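Local coordinates for fiber (Bovine adenovirus 4, PDB 4UE0), which forms the trimeric head domain of the adenovirus fibre, a capsid protein that probably attaches the virus to a host-cell receptor, at residues Y53-S58 with Q94-I99; L23-I28 with S58-I63. All coordinates share one frame; numbering follows the deposited sequence. Where two conformers were deposited one is given.

Contact 1 is the edge pairing of strand 51-55 with strand 96-101 in one antiparallel sheet of the fibre head; contact 2 sets the short helix 58-61 against strand 19-29 of the other sheet. Their centres lie 12 Å apart, and S58 belongs to both, since the helix follows strand 51-55 after A56 and the N-cap residue D57. The two contacts also touch through side chains: F54 CZ reaches L23 CD1 at 3.4 Å, and I97 CD1 reaches L60 CG at 3.5 Å. A56 CB also lies 3.4 Å from E61 CG. With I97 on one side and L23 of strand 19-29 as a further partner, L60 has neighbours in both sheets, and the apolar interior continues from one contact into the other.

Contact 1 of 2, residues Y53-S58 with Q94-I99; sequences YFQADS and QSIISI
Strands 53-55 and 96-99 run antiparallel, their axes 4.7 Å apart at 160°, as the edge pair of a four-stranded antiparallel sheet in the fibre head, strand 51-55 being outermost within the chain. F54 and I97 form the hydrogen-bonded pair: F54 N donates to I97 O, and I97 N returns a bond to F54 O with a C=O...N angle of 174°. A third bond, A56 N to S95 O at 2.7 Å, is nearly straight and carries the pairing one step past strand 53-55.

On the face carrying F54 and I97, the F54 ring and the I97 side chain run alongside each other into the interior. A chi1 of 59° turns the ring toward strand 96-99, over I97 CB, which stands 4.1 Å from the ring centroid in a CH-pi contact. I99 CD1 meets the ring at its edge, near its plane, and L60 of the helix that follows also packs on F54. The other face carries Y53, Q55, I96 and S98, where I96 CD1 reaches back to Q55 CB and Y53 CB lies near S98 OG. At the strand end the packing is tight: A56 CB presses on I97 CD1 at 3.3 Å.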
ATOM      1  N   TYR A  53      19.864   8.262   3.577  1.00 12.31           N
ATOM      2  CA  TYR A  53      20.247   7.967   4.951  1.00 13.17           C
ATOM      3  C   TYR A  53      20.164   9.238   5.781  1.00 13.74           C
ATOM      4  O   TYR A  53      20.233  10.357   5.259  1.00 14.21           O
ATOM      5  CB  TYR A  53      21.660   7.365   4.995  1.00 13.93           C
ATOM      6  CG  TYR A  53      22.688   8.233   4.377  1.00 13.84           C
ATOM      7  CD1 TYR A  53      23.176   9.361   5.041  1.00 15.32           C
ATOM      8  CD2 TYR A  53      23.136   7.988   3.100  1.00 15.64           C
ATOM      9  CE1 TYR A  53      24.058  10.204   4.438  1.00 15.84           C
ATOM     10  CE2 TYR A  53      24.075   8.819   2.509  1.00 16.98           C
ATOM     11  CZ  TYR A  53      24.526   9.943   3.186  1.00 16.98           C
ATOM     12  OH  TYR A  53      25.436  10.794   2.581  1.00 22.96           O
ATOM     13  N   PHE A  54      20.049   9.066   7.081  1.00 13.90           N
ATOM     14  CA  PHE A  54      19.916  10.172   7.991  1.00 15.79           C
ATOM     15  C   PHE A  54      20.027   9.650   9.416  1.00 15.65           C
ATOM     16  O   PHE A  54      19.946   8.453   9.676  1.00 17.19           O
ATOM     17  CB  PHE A  54      18.570  10.896   7.776  1.00 16.33           C
ATOM     18  CG  PHE A  54      17.374  10.014   7.976  1.00 15.81           C
ATOM     19  CD1 PHE A  54      16.906   9.202   6.942  1.00 15.72           C
ATOM     20  CD2 PHE A  54      16.731   9.992   9.200  1.00 17.28           C
ATOM     21  CE1 PHE A  54      15.819   8.384   7.142  1.00 16.16           C
ATOM     22  CE2 PHE A  54      15.647   9.190   9.405  1.00 17.81           C
ATOM     23  CZ  PHE A  54      15.188   8.388   8.382  1.00 17.12           C
ATOM     24  N   GLN A  55      20.182  10.582  10.333  1.00 17.43           N
ATOM     25  CA  GLN A  55      20.298  10.247  11.738  1.00 19.70           C
ATOM     26  C   GLN A  55      18.907  10.309  12.353  1.00 21.86           C
ATOM     27  O   GLN A  55      18.176  11.302  12.212  1.00 23.89           O
ATOM     28  CB  GLN A  55      21.296  11.170  12.426  1.00 24.41           C
ATOM     29  CG  GLN A  55      21.825  10.669  13.753  1.00 29.20           C
ATOM     30  CD  GLN A  55      22.935  11.561  14.268  1.00 33.75           C
ATOM     31  OE1 GLN A  55      23.319  12.542  13.619  1.00 38.93           O
ATOM     32  NE2 GLN A  55      23.460  11.227  15.432  1.00 41.06           N
ATOM     33  N   ALA A  56      18.537   9.223  13.019  1.00 23.62           N
ATOM     34  CA  ALA A  56      17.185   9.063  13.509  1.00 25.88           C
ATOM     35  C   ALA A  56      17.011   9.764  14.791  1.00 28.61           C
ATOM     36  O   ALA A  56      17.926   9.817  15.604  1.00 35.02           O
ATOM     37  CB  ALA A  56      16.845   7.602  13.713  1.00 27.72           C
ATOM     38  N   ASP A  57      15.784  10.244  14.946  1.00 36.09           N
ATOM     39  CA  ASP A  57      15.230  10.723  16.196  1.00 36.67           C
ATOM     40  C   ASP A  57      14.765   9.530  17.058  1.00 34.99           C
ATOM     41  O   ASP A  57      14.582   8.394  16.576  1.00 36.14           O
ATOM     42  CB  ASP A  57      14.029  11.637  15.873  1.00 37.05           C
ATOM     43  CG  ASP A  57      13.041  10.989  14.872  1.00 36.86           C
ATOM     44  OD1 ASP A  57      13.333  10.925  13.666  1.00 32.62           O
ATOM     45  OD2 ASP A  57      11.982  10.541  15.315  1.00 38.74           O
ATOM     46  N   SER A  58      14.535   9.805  18.340  1.00 39.57           N
ATOM     47  CA  SER A  58      14.075   8.785  19.293  1.00 33.83           C
ATOM     48  C   SER A  58      12.815   8.027  18.836  1.00 28.78           C
ATOM     49  O   SER A  58      12.720   6.782  18.983  1.00 32.18           O
ATOM     50  CB  SER A  58      13.796   9.457  20.642  1.00 30.45           C
ATOM     51  OG  SER A  58      12.742  10.421  20.541  1.00 41.74           O
ATOM     52  N   GLN A  94      23.264   1.755  14.504  1.00 19.72           N
ATOM     53  CA  GLN A  94      23.358   2.793  15.528  1.00 20.55           C
ATOM     54  C   GLN A  94      22.167   3.704  15.321  1.00 20.64           C
ATOM     55  O   GLN A  94      21.052   3.209  15.236  1.00 24.37           O
ATOM     56  CB  GLN A  94      24.724   3.482  15.494  1.00 21.61           C
ATOM     57  CG  GLN A  94      25.843   2.471  15.672  1.00 23.86           C
ATOM     58  CD  GLN A  94      27.202   3.098  15.642  1.00 35.34           C
ATOM     59  OE1 GLN A  94      27.795   3.301  14.575  1.00 51.70           O
ATOM     60  NE2 GLN A  94      27.703   3.428  16.810  1.00 47.03           N
ATOM     61  N   SER A  95      22.387   4.998  15.203  1.00 19.98           N
ATOM     62  CA  SER A  95      21.319   5.960  15.036  1.00 20.75           C
ATOM     63  C   SER A  95      21.070   6.305  13.558  1.00 18.33           C
ATOM     64  O   SER A  95      20.223   7.146  13.277  1.00 21.79           O
ATOM     65  CB  SER A  95      21.633   7.208  15.870  1.00 21.19           C
ATOM     66  OG  SER A  95      22.902   7.743  15.511  1.00 25.04           O
ATOM     67  N   ILE A  96      21.758   5.631  12.634  1.00 15.94           N
ATOM     68  CA  ILE A  96      21.662   5.956  11.222  1.00 15.98           C
ATOM     69  C   ILE A  96      20.653   5.029  10.563  1.00 15.73           C
ATOM     70  O   ILE A  96      20.829   3.815  10.548  1.00 15.04           O
ATOM     71  CB  ILE A  96      23.011   5.803  10.478  1.00 17.18           C
ATOM     72  CG1 ILE A  96      24.120   6.658  11.104  1.00 20.68           C
ATOM     73  CG2 ILE A  96      22.848   6.159   8.991  1.00 17.59           C
ATOM     74  CD1 ILE A  96      23.847   8.141  11.071  1.00 24.13           C
ATOM     75  N   ILE A  97      19.607   5.621  10.007  1.00 14.84           N
ATOM     76  CA  ILE A  97      18.639   4.892   9.196  1.00 13.87           C
ATOM     77  C   ILE A  97      19.027   4.997   7.730  1.00 12.74           C
ATOM     78  O   ILE A  97      19.341   6.097   7.240  1.00 13.02           O
ATOM     79  CB  ILE A  97      17.221   5.436   9.436  1.00 15.82           C
ATOM     80  CG1 ILE A  97      16.869   5.216  10.911  1.00 20.29           C
ATOM     81  CG2 ILE A  97      16.208   4.764   8.497  1.00 14.94           C
ATOM     82  CD1 ILE A  97      15.501   5.665  11.348  1.00 27.15           C
ATOM     83  N   SER A  98      19.007   3.858   7.031  1.00 13.14           N
ATOM     84  CA  SER A  98      19.267   3.779   5.610  1.00 12.87           C
ATOM     85  C   SER A  98      18.051   3.195   4.890  1.00 11.27           C
ATOM     86  O   SER A  98      17.549   2.135   5.264  1.00 13.01           O
ATOM     87  CB  SER A  98      20.484   2.900   5.355  1.00 13.39           C
ATOM     88  OG  SER A  98      21.650   3.476   5.918  1.00 16.03           O
ATOM     89  N   ILE A  99      17.624   3.927   3.863  1.00 11.33           N
ATOM     90  CA  ILE A  99      16.565   3.526   2.952  1.00 11.17           C
ATOM     91  C   ILE A  99      17.255   3.198   1.642  1.00 10.60           C
ATOM     92  O   ILE A  99      17.760   4.088   0.956  1.00 11.73           O
ATOM     93  CB  ILE A  99      15.533   4.666   2.743  1.00 11.59           C
ATOM     94  CG1 ILE A  99      14.896   5.093   4.073  1.00 12.61           C
ATOM     95  CG2 ILE A  99      14.445   4.224   1.765  1.00 12.14           C
ATOM     96  CD1 ILE A  99      14.112   6.373   4.006  1.00 14.17           C
TER

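Contact 2 of 2, residues L23-I28 with S58-I63; sequences LGWQII and SGLESI
W25 lays one face of its indole against the backbone of the short helix 58-61, joining a strand of one sheet to the connection that leaves the other. No hydrogen bond crosses between 23-28 and 58-63; the contact rests on polar backbone atoms and a CH group over the indole, and on apolar packing.

The aromatic contacts come first. G59 O sits 3.4 Å above the indole plane, over its centre, while L60 N lies above the same face nearer the rim. L60 CA makes a CH-pi contact with the five-membered ring, 4.1 Å from its centroid and 19° off the normal. Glycine at 59 lets the backbone come this close: its CA is 3.3 Å from W25 CZ2.

Among the polar atoms, S62 OG donates to G59 O at 2.6 Å, in the carbonyl plane, and S62 N donates to the same oxygen, so two donors grip the carbonyl that rests on the indole. D57 OD2 takes L60 N. The chi1 of 74° places S62 OG between its own N and carbonyl carbon, where it meets I27 CD1 and lies over the six-membered end of the indole, near W25 CZ3.

Apolar branches of L60 and I63 add to the same side of the indole, beyond the carbonyl. L60 CD1 touches W25 CD1, and L60 CD2 reaches L23 CD1 with the two leucines crossing at about a right angle. I63 CG2 touches both W25 CE3, at 3.7 Å, and I27 CG1, approaching the ring obliquely.

Around this, strand 19-29 is hydrogen-bonded to strands 8-16 and 34-40, while L60 extends to L38 of strand 34-40 and F54 of strand 51-55, so the L60 side chain bridges the two sheets.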
ATOM      1  N   LEU A  23       8.483  10.805   6.557  1.00 14.30           N
ATOM      2  CA  LEU A  23       8.239   9.494   7.161  1.00 13.94           C
ATOM      3  C   LEU A  23       7.285   9.581   8.328  1.00 15.65           C
ATOM      4  O   LEU A  23       7.315  10.549   9.089  1.00 18.63           O
ATOM      5  CB  LEU A  23       9.545   8.892   7.643  1.00 15.77           C
ATOM      6  CG  LEU A  23      10.633   8.710   6.588  1.00 16.34           C
ATOM      7  CD1 LEU A  23      11.978   8.388   7.247  1.00 18.78           C
ATOM      8  CD2 LEU A  23      10.219   7.610   5.641  1.00 15.63           C
ATOM      9  N   GLY A  24       6.452   8.566   8.440  1.00 15.37           N
ATOM     10  CA  GLY A  24       5.585   8.381   9.588  1.00 16.26           C
ATOM     11  C   GLY A  24       5.840   7.019  10.155  1.00 15.90           C
ATOM     12  O   GLY A  24       6.214   6.083   9.436  1.00 16.63           O
ATOM     13  N   TRP A  25       5.654   6.879  11.447  1.00 16.70           N
ATOM     14  CA  TRP A  25       5.815   5.591  12.099  1.00 18.60           C
ATOM     15  C   TRP A  25       4.732   5.397  13.136  1.00 19.78           C
ATOM     16  O   TRP A  25       4.166   6.381  13.668  1.00 21.61           O
ATOM     17  CB  TRP A  25       7.211   5.465  12.729  1.00 21.38           C
ATOM     18  CG  TRP A  25       7.493   6.499  13.789  1.00 22.87           C
ATOM     19  CD1 TRP A  25       8.108   7.730  13.621  1.00 23.32           C
ATOM     20  CD2 TRP A  25       7.152   6.410  15.172  1.00 28.02           C
ATOM     21  NE1 TRP A  25       8.155   8.390  14.824  1.00 27.91           N
ATOM     22  CE2 TRP A  25       7.575   7.606  15.789  1.00 27.31           C
ATOM     23  CE3 TRP A  25       6.526   5.435  15.954  1.00 29.27           C
ATOM     24  CZ2 TRP A  25       7.390   7.851  17.169  1.00 32.55           C
ATOM     25  CZ3 TRP A  25       6.337   5.678  17.326  1.00 33.78           C
ATOM     26  CH2 TRP A  25       6.774   6.871  17.917  1.00 38.18           C
ATOM     27  N   GLN A  26       4.412   4.123  13.391  1.00 19.76           N
ATOM     28  CA  GLN A  26       3.438   3.760  14.430  0.50 20.42           C
ATOM     29  C   GLN A  26       3.845   2.439  15.068  1.00 19.62           C
ATOM     30  O   GLN A  26       4.404   1.544  14.411  1.00 20.20           O
ATOM     31  CB  GLN A  26       1.989   3.614  13.902  0.50 21.45           C
ATOM     32  CG  GLN A  26       1.531   4.570  12.812  0.50 28.47           C
ATOM     33  CD  GLN A  26       0.378   3.996  11.989  0.50 31.35           C
ATOM     34  OE1 GLN A  26       0.312   4.170  10.763  0.50 30.98           O
ATOM     35  NE2 GLN A  26      -0.527   3.288  12.660  0.50 32.78           N
ATOM     36  N   ILE A  27       3.571   2.330  16.362  1.00 20.83           N
ATOM     37  CA  ILE A  27       3.668   1.072  17.095  1.00 21.09           C
ATOM     38  C   ILE A  27       2.257   0.799  17.613  1.00 23.28           C
ATOM     39  O   ILE A  27       1.687   1.611  18.339  1.00 24.86           O
ATOM     40  CB  ILE A  27       4.672   1.120  18.253  1.00 22.06           C
ATOM     41  CG1 ILE A  27       6.039   1.499  17.713  1.00 22.27           C
ATOM     42  CG2 ILE A  27       4.703  -0.234  18.973  1.00 26.12           C
ATOM     43  CD1 ILE A  27       7.102   1.672  18.786  1.00 25.77           C
ATOM     44  N   ILE A  28       1.718  -0.344  17.221  1.00 21.96           N
ATOM     45  CA  ILE A  28       0.401  -0.751  17.649  1.00 22.08           C
ATOM     46  C   ILE A  28       0.551  -1.989  18.532  1.00 23.08           C
ATOM     47  O   ILE A  28       0.764  -3.069  18.032  1.00 23.57           O
ATOM     48  CB  ILE A  28      -0.510  -1.017  16.440  1.00 23.02           C
ATOM     49  CG1 ILE A  28      -0.585   0.227  15.540  1.00 24.56           C
ATOM     50  CG2 ILE A  28      -1.894  -1.427  16.914  1.00 27.52           C
ATOM     51  CD1 ILE A  28      -1.130  -0.041  14.162  1.00 28.86           C
ATOM     52  N   SER A  58      14.535   9.805  18.340  1.00 39.57           N
ATOM     53  CA  SER A  58      14.075   8.785  19.293  1.00 33.83           C
ATOM     54  C   SER A  58      12.815   8.027  18.836  1.00 28.78           C
ATOM     55  O   SER A  58      12.720   6.782  18.983  1.00 32.18           O
ATOM     56  CB  SER A  58      13.796   9.457  20.642  1.00 30.45           C
ATOM     57  OG  SER A  58      12.742  10.421  20.541  1.00 41.74           O
ATOM     58  N   GLY A  59      11.849   8.790  18.312  1.00 26.34           N
ATOM     59  CA  GLY A  59      10.578   8.223  17.896  1.00 26.29           C
ATOM     60  C   GLY A  59      10.811   7.163  16.832  1.00 28.99           C
ATOM     61  O   GLY A  59      10.403   6.012  16.950  1.00 28.92           O
ATOM     62  N   LEU A  60      11.516   7.545  15.787  1.00 25.92           N
ATOM     63  CA  LEU A  60      11.699   6.644  14.671  1.00 24.03           C
ATOM     64  C   LEU A  60      12.559   5.447  15.044  1.00 21.37           C
ATOM     65  O   LEU A  60      12.335   4.303  14.605  1.00 24.09           O
ATOM     66  CB  LEU A  60      12.332   7.419  13.544  1.00 27.08           C
ATOM     67  CG  LEU A  60      12.322   6.797  12.184  1.00 28.89           C
ATOM     68  CD1 LEU A  60      10.958   6.262  11.736  1.00 24.80           C
ATOM     69  CD2 LEU A  60      12.800   7.871  11.240  1.00 29.88           C
ATOM     70  N   GLU A  61      13.575   5.690  15.856  1.00 23.46           N
ATOM     71  CA  GLU A  61      14.425   4.591  16.241  1.00 21.74           C
ATOM     72  C   GLU A  61      13.601   3.504  16.949  1.00 22.87           C
ATOM     73  O   GLU A  61      13.995   2.337  16.911  1.00 25.58           O
ATOM     74  CB  GLU A  61      15.544   5.038  17.161  1.00 27.45           C
ATOM     75  CG  GLU A  61      16.773   5.634  16.503  1.00 34.60           C
ATOM     76  CD  GLU A  61      17.902   5.818  17.501  1.00 41.17           C
ATOM     77  OE1 GLU A  61      17.724   6.625  18.433  1.00 57.14           O
ATOM     78  OE2 GLU A  61      18.950   5.157  17.373  1.00 38.46           O
ATOM     79  N   SER A  62      12.486   3.886  17.601  1.00 22.98           N
ATOM     80  CA  SER A  62      11.714   2.958  18.436  1.00 23.31           C
ATOM     81  C   SER A  62      11.054   1.825  17.654  1.00 25.27           C
ATOM     82  O   SER A  62      10.646   0.834  18.269  1.00 24.86           O
ATOM     83  CB  SER A  62      10.685   3.721  19.303  1.00 26.23           C
ATOM     84  OG  SER A  62       9.548   4.227  18.589  1.00 25.59           O
ATOM     85  N   ILE A  63      10.936   1.949  16.329  1.00 22.61           N
ATOM     86  CA  ILE A  63      10.265   0.910  15.567  1.00 19.68           C
ATOM     87  C   ILE A  63      11.251  -0.158  15.073  1.00 18.73           C
ATOM     88  O   ILE A  63      10.832  -1.183  14.501  1.00 22.30           O
ATOM     89  CB  ILE A  63       9.426   1.467  14.378  1.00 18.73           C
ATOM     90  CG1 ILE A  63      10.321   2.033  13.261  1.00 19.79           C
ATOM     91  CG2 ILE A  63       8.387   2.480  14.847  1.00 22.36           C
ATOM     92  CD1 ILE A  63       9.595   2.304  11.979  1.00 19.76           C
TER